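Local coordinates for cellulose-binding protein (Saccharophagus degradans, PDB 2X32), which binds an octaprenyl diphosphate inside its YceI-like domain, is implicated in plant cell wall breakdown and may take part in polyisoprenoid transport, at residues A[46-51]-A[81-86]. Numbering follows the deposited sequence.
Sequences EAQLVI and TVTVPV. With OTP ((2E,6E,10E,14E,18E,22E,26E)-3,7,11,15,19,23,27,31-octamethyldotriaconta-2,6,10,14,18,22,26,30-octaenyl trihydrogen diphosphate), chain C.
Two neighbouring antiparallel strands of the YceI-like barrel, a lipocalin-like fold wrapped around its lipid, meet where A47 and L49 on 46-51 pair with V84 and V82 on 81-86. Each of these is a hydrogen-bonded pair with two backbone bonds. In the L49 pair, V82 N reaches L49 O at 2.8 Å almost straight, at 176°; in the A47 pair, A47 N gives its hydrogen to V84 O. Between them Q48 and T83 form a non-hydrogen-bonded pair, where Q48 CA lies 3.2 Å from V82 O in a CA-H...O contact.

A47, L49, V82 and V84 turn their side chains inward, onto the octaprenyl chain of OTP. V82 sets both methyls against one isoprene unit: CG1 is anti to the backbone N (chi1 -176°) and sits 3.7 Å from OTP C14, and CG2 touches C14 as well. CG2 of V82 also faces I51 CD1, which itself touches OTP C19. An alanine in place of V82 would probably open a gap beside C14 and take an apolar neighbour from I51 CD1. Further along, V84 CG2 packs on the methyl branch C8. Outside the pair, V82 and V84 also lean on A106 of strand 99-109, and L49 rests on L11 and L18.

The opposite face carries E46, Q48, T81 and T83. Q48, its chain extended, slants over toward T81 and T83, in the modelled conformer with CD against the methyl T81 CG2. At the tail end, where OTP finishes, the loop residue V86 closes in beside A47, its CG2 3.7 Å from A47 CB and 3.6 Å from OTP C2.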
loop_
_atom_site.group_PDB
_atom_site.type_symbol
_atom_site.label_atom_id
_atom_site.label_comp_id
_atom_site.label_asym_id
_atom_site.label_seq_id
_atom_site.Cartn_x
_atom_site.Cartn_y
_atom_site.Cartn_z
ATOM N N GLU A 46 -16.187 -6.384 1.028
ATOM C CA GLU A 46 -14.836 -6.512 0.463
ATOM C C GLU A 46 -14.277 -5.126 0.303
ATOM O O GLU A 46 -14.772 -4.318 -0.502
ATOM C CB GLU A 46 -14.805 -7.262 -0.864
ATOM C CG GLU A 46 -13.321 -7.364 -1.392
ATOM C CD GLU A 46 -13.114 -8.372 -2.517
ATOM O OE1 GLU A 46 -13.260 -7.960 -3.698
ATOM O OE2 GLU A 46 -12.743 -9.541 -2.196
ATOM N N ALA A 47 -13.206 -4.848 1.052
ATOM C CA ALA A 47 -12.453 -3.628 0.878
ATOM C C ALA A 47 -11.349 -3.837 -0.128
ATOM O O ALA A 47 -10.694 -4.886 -0.138
ATOM C CB ALA A 47 -11.830 -3.181 2.204
ATOM N N GLN A 48 -11.123 -2.840 -0.983
ATOM C CA GLN A 48 -10.031 -2.907 -1.903
ATOM C C GLN A 48 -9.236 -1.605 -1.882
ATOM O O GLN A 48 -9.780 -0.520 -1.683
ATOM C CB GLN A 48 -10.561 -3.280 -3.291
ATOM C CG GLN A 48 -9.537 -3.629 -4.317
ATOM C CD GLN A 48 -10.162 -4.364 -5.483
ATOM O OE1 GLN A 48 -10.330 -5.592 -5.460
ATOM N NE2 GLN A 48 -10.495 -3.617 -6.523
ATOM N N LEU A 49 -7.939 -1.750 -2.087
ATOM C CA LEU A 49 -7.049 -0.621 -2.305
ATOM C C LEU A 49 -6.301 -1.020 -3.602
ATOM O O LEU A 49 -5.659 -2.061 -3.666
ATOM C CB LEU A 49 -6.035 -0.431 -1.186
ATOM C CG LEU A 49 -4.971 0.630 -1.478
ATOM C CD1 LEU A 49 -5.639 2.043 -1.515
ATOM C CD2 LEU A 49 -3.892 0.618 -0.400
ATOM N N VAL A 50 -6.358 -0.179 -4.630
ATOM C CA VAL A 50 -5.634 -0.398 -5.861
ATOM C C VAL A 50 -4.529 0.694 -5.919
ATOM O O VAL A 50 -4.796 1.910 -5.869
ATOM C CB VAL A 50 -6.529 -0.291 -7.074
ATOM C CG1 VAL A 50 -5.725 -0.496 -8.396
ATOM C CG2 VAL A 50 -7.725 -1.243 -6.970
ATOM N N ILE A 51 -3.294 0.225 -6.038
ATOM C CA ILE A 51 -2.142 1.072 -6.029
ATOM C C ILE A 51 -1.612 1.166 -7.473
ATOM O O ILE A 51 -1.227 0.167 -8.061
ATOM C CB ILE A 51 -1.027 0.481 -5.134
ATOM C CG1 ILE A 51 -1.526 0.361 -3.700
ATOM C CG2 ILE A 51 0.229 1.406 -5.173
ATOM C CD1 ILE A 51 -0.991 -0.787 -2.984
ATOM N N THR A 81 -2.989 -4.751 -6.082
ATOM C CA THR A 81 -4.364 -4.736 -5.551
ATOM C C THR A 81 -4.387 -5.427 -4.220
ATOM O O THR A 81 -3.911 -6.579 -4.085
ATOM C CB THR A 81 -5.293 -5.456 -6.502
ATOM O OG1 THR A 81 -5.221 -4.812 -7.769
ATOM C CG2 THR A 81 -6.695 -5.451 -5.961
ATOM N N VAL A 82 -4.885 -4.738 -3.199
ATOM C CA VAL A 82 -5.094 -5.309 -1.886
ATOM C C VAL A 82 -6.588 -5.544 -1.675
ATOM O O VAL A 82 -7.402 -4.661 -1.922
ATOM C CB VAL A 82 -4.621 -4.346 -0.759
ATOM C CG1 VAL A 82 -4.746 -4.998 0.597
ATOM C CG2 VAL A 82 -3.175 -3.883 -0.995
ATOM N N THR A 83 -6.930 -6.733 -1.208
ATOM C CA THR A 83 -8.307 -7.034 -0.878
ATOM C C THR A 83 -8.391 -7.508 0.564
ATOM O O THR A 83 -7.533 -8.263 1.041
ATOM C CB THR A 83 -8.876 -8.079 -1.839
ATOM O OG1 THR A 83 -8.616 -7.696 -3.193
ATOM C CG2 THR A 83 -10.347 -8.197 -1.644
ATOM N N VAL A 84 -9.409 -7.031 1.301
ATOM C CA VAL A 84 -9.524 -7.277 2.781
ATOM C C VAL A 84 -11.002 -7.471 3.073
ATOM O O VAL A 84 -11.784 -6.583 2.762
ATOM C CB VAL A 84 -9.040 -6.065 3.598
ATOM C CG1 VAL A 84 -9.162 -6.326 5.148
ATOM C CG2 VAL A 84 -7.569 -5.570 3.262
ATOM N N PRO A 85 -11.378 -8.576 3.729
ATOM C CA PRO A 85 -12.759 -8.703 4.223
ATOM C C PRO A 85 -12.991 -7.797 5.402
ATOM O O PRO A 85 -12.123 -7.685 6.297
ATOM C CB PRO A 85 -12.862 -10.184 4.672
ATOM C CG PRO A 85 -11.487 -10.589 4.834
ATOM C CD PRO A 85 -10.674 -9.872 3.802
ATOM N N VAL A 86 -14.118 -7.077 5.386
ATOM C CA VAL A 86 -14.409 -6.094 6.428
ATOM C C VAL A 86 -15.785 -6.418 7.000
ATOM O O VAL A 86 -16.644 -6.896 6.265
ATOM C CB VAL A 86 -14.427 -4.679 5.767
ATOM C CG1 VAL A 86 -15.213 -3.583 6.570
ATOM C CG2 VAL A 86 -12.961 -4.333 5.520
HETATM O O7 OTP C . 22.731 6.104 -4.711
HETATM P P2 OTP C . 22.343 6.509 -6.109
HETATM O O5 OTP C . 23.447 6.261 -7.122
HETATM O O6 OTP C . 21.695 7.863 -6.210
HETATM O O4 OTP C . 21.199 5.395 -6.527
HETATM P P1 OTP C . 19.621 5.658 -6.750
HETATM O O2 OTP C . 19.030 5.722 -5.355
HETATM O O3 OTP C . 19.287 6.665 -7.831
HETATM O O1 OTP C . 18.974 4.269 -7.272
HETATM C C40 OTP C . 18.906 3.178 -6.331
HETATM C C39 OTP C . 17.448 2.759 -6.098
HETATM C C37 OTP C . 16.936 2.552 -4.900
HETATM C C38 OTP C . 17.643 2.728 -3.550
HETATM C C36 OTP C . 15.488 2.084 -4.780
HETATM C C35 OTP C . 15.326 0.644 -4.369
HETATM C C34 OTP C . 13.838 0.290 -4.176
HETATM C C32 OTP C . 13.353 -0.564 -3.267
HETATM C C33 OTP C . 14.216 -1.212 -2.239
HETATM C C31 OTP C . 11.827 -0.719 -3.193
HETATM C C30 OTP C . 11.249 -2.105 -3.336
HETATM C C29 OTP C . 9.737 -2.116 -3.133
HETATM C C27 OTP C . 9.066 -3.096 -2.538
HETATM C C28 OTP C . 9.678 -4.414 -2.068
HETATM C C26 OTP C . 7.591 -2.960 -2.232
HETATM C C25 OTP C . 6.944 -1.632 -2.563
HETATM C C24 OTP C . 5.596 -1.387 -1.863
HETATM C C22 OTP C . 4.390 -1.528 -2.408
HETATM C C23 OTP C . 4.108 -1.819 -3.861
HETATM C C21 OTP C . 3.194 -1.314 -1.527
HETATM C C20 OTP C . 2.410 -2.619 -1.226
HETATM C C19 OTP C . 1.157 -2.404 -0.376
HETATM C C17 OTP C . 1.021 -2.695 0.917
HETATM C C18 OTP C . 1.991 -3.451 1.756
HETATM C C16 OTP C . -0.237 -2.232 1.635
HETATM C C15 OTP C . -1.033 -3.368 2.209
HETATM C C14 OTP C . -2.426 -2.933 2.592
HETATM C C12 OTP C . -3.121 -3.404 3.657
HETATM C C13 OTP C . -2.519 -4.406 4.640
HETATM C C11 OTP C . -4.519 -2.968 3.955
HETATM C C10 OTP C . -5.080 -1.855 3.165
HETATM C C9 OTP C . -6.400 -1.266 3.667
HETATM C C7 OTP C . -7.619 -1.457 3.137
HETATM C C8 OTP C . -7.925 -2.196 1.850
HETATM C C6 OTP C . -8.801 -0.845 3.852
HETATM C C5 OTP C . -9.543 -1.806 4.760
HETATM C C4 OTP C . -10.767 -1.196 5.378
HETATM C C2 OTP C . -11.170 -1.462 6.624
HETATM C C3 OTP C . -10.555 -2.382 7.621
HETATM C C1 OTP C . -12.432 -0.801 7.104
#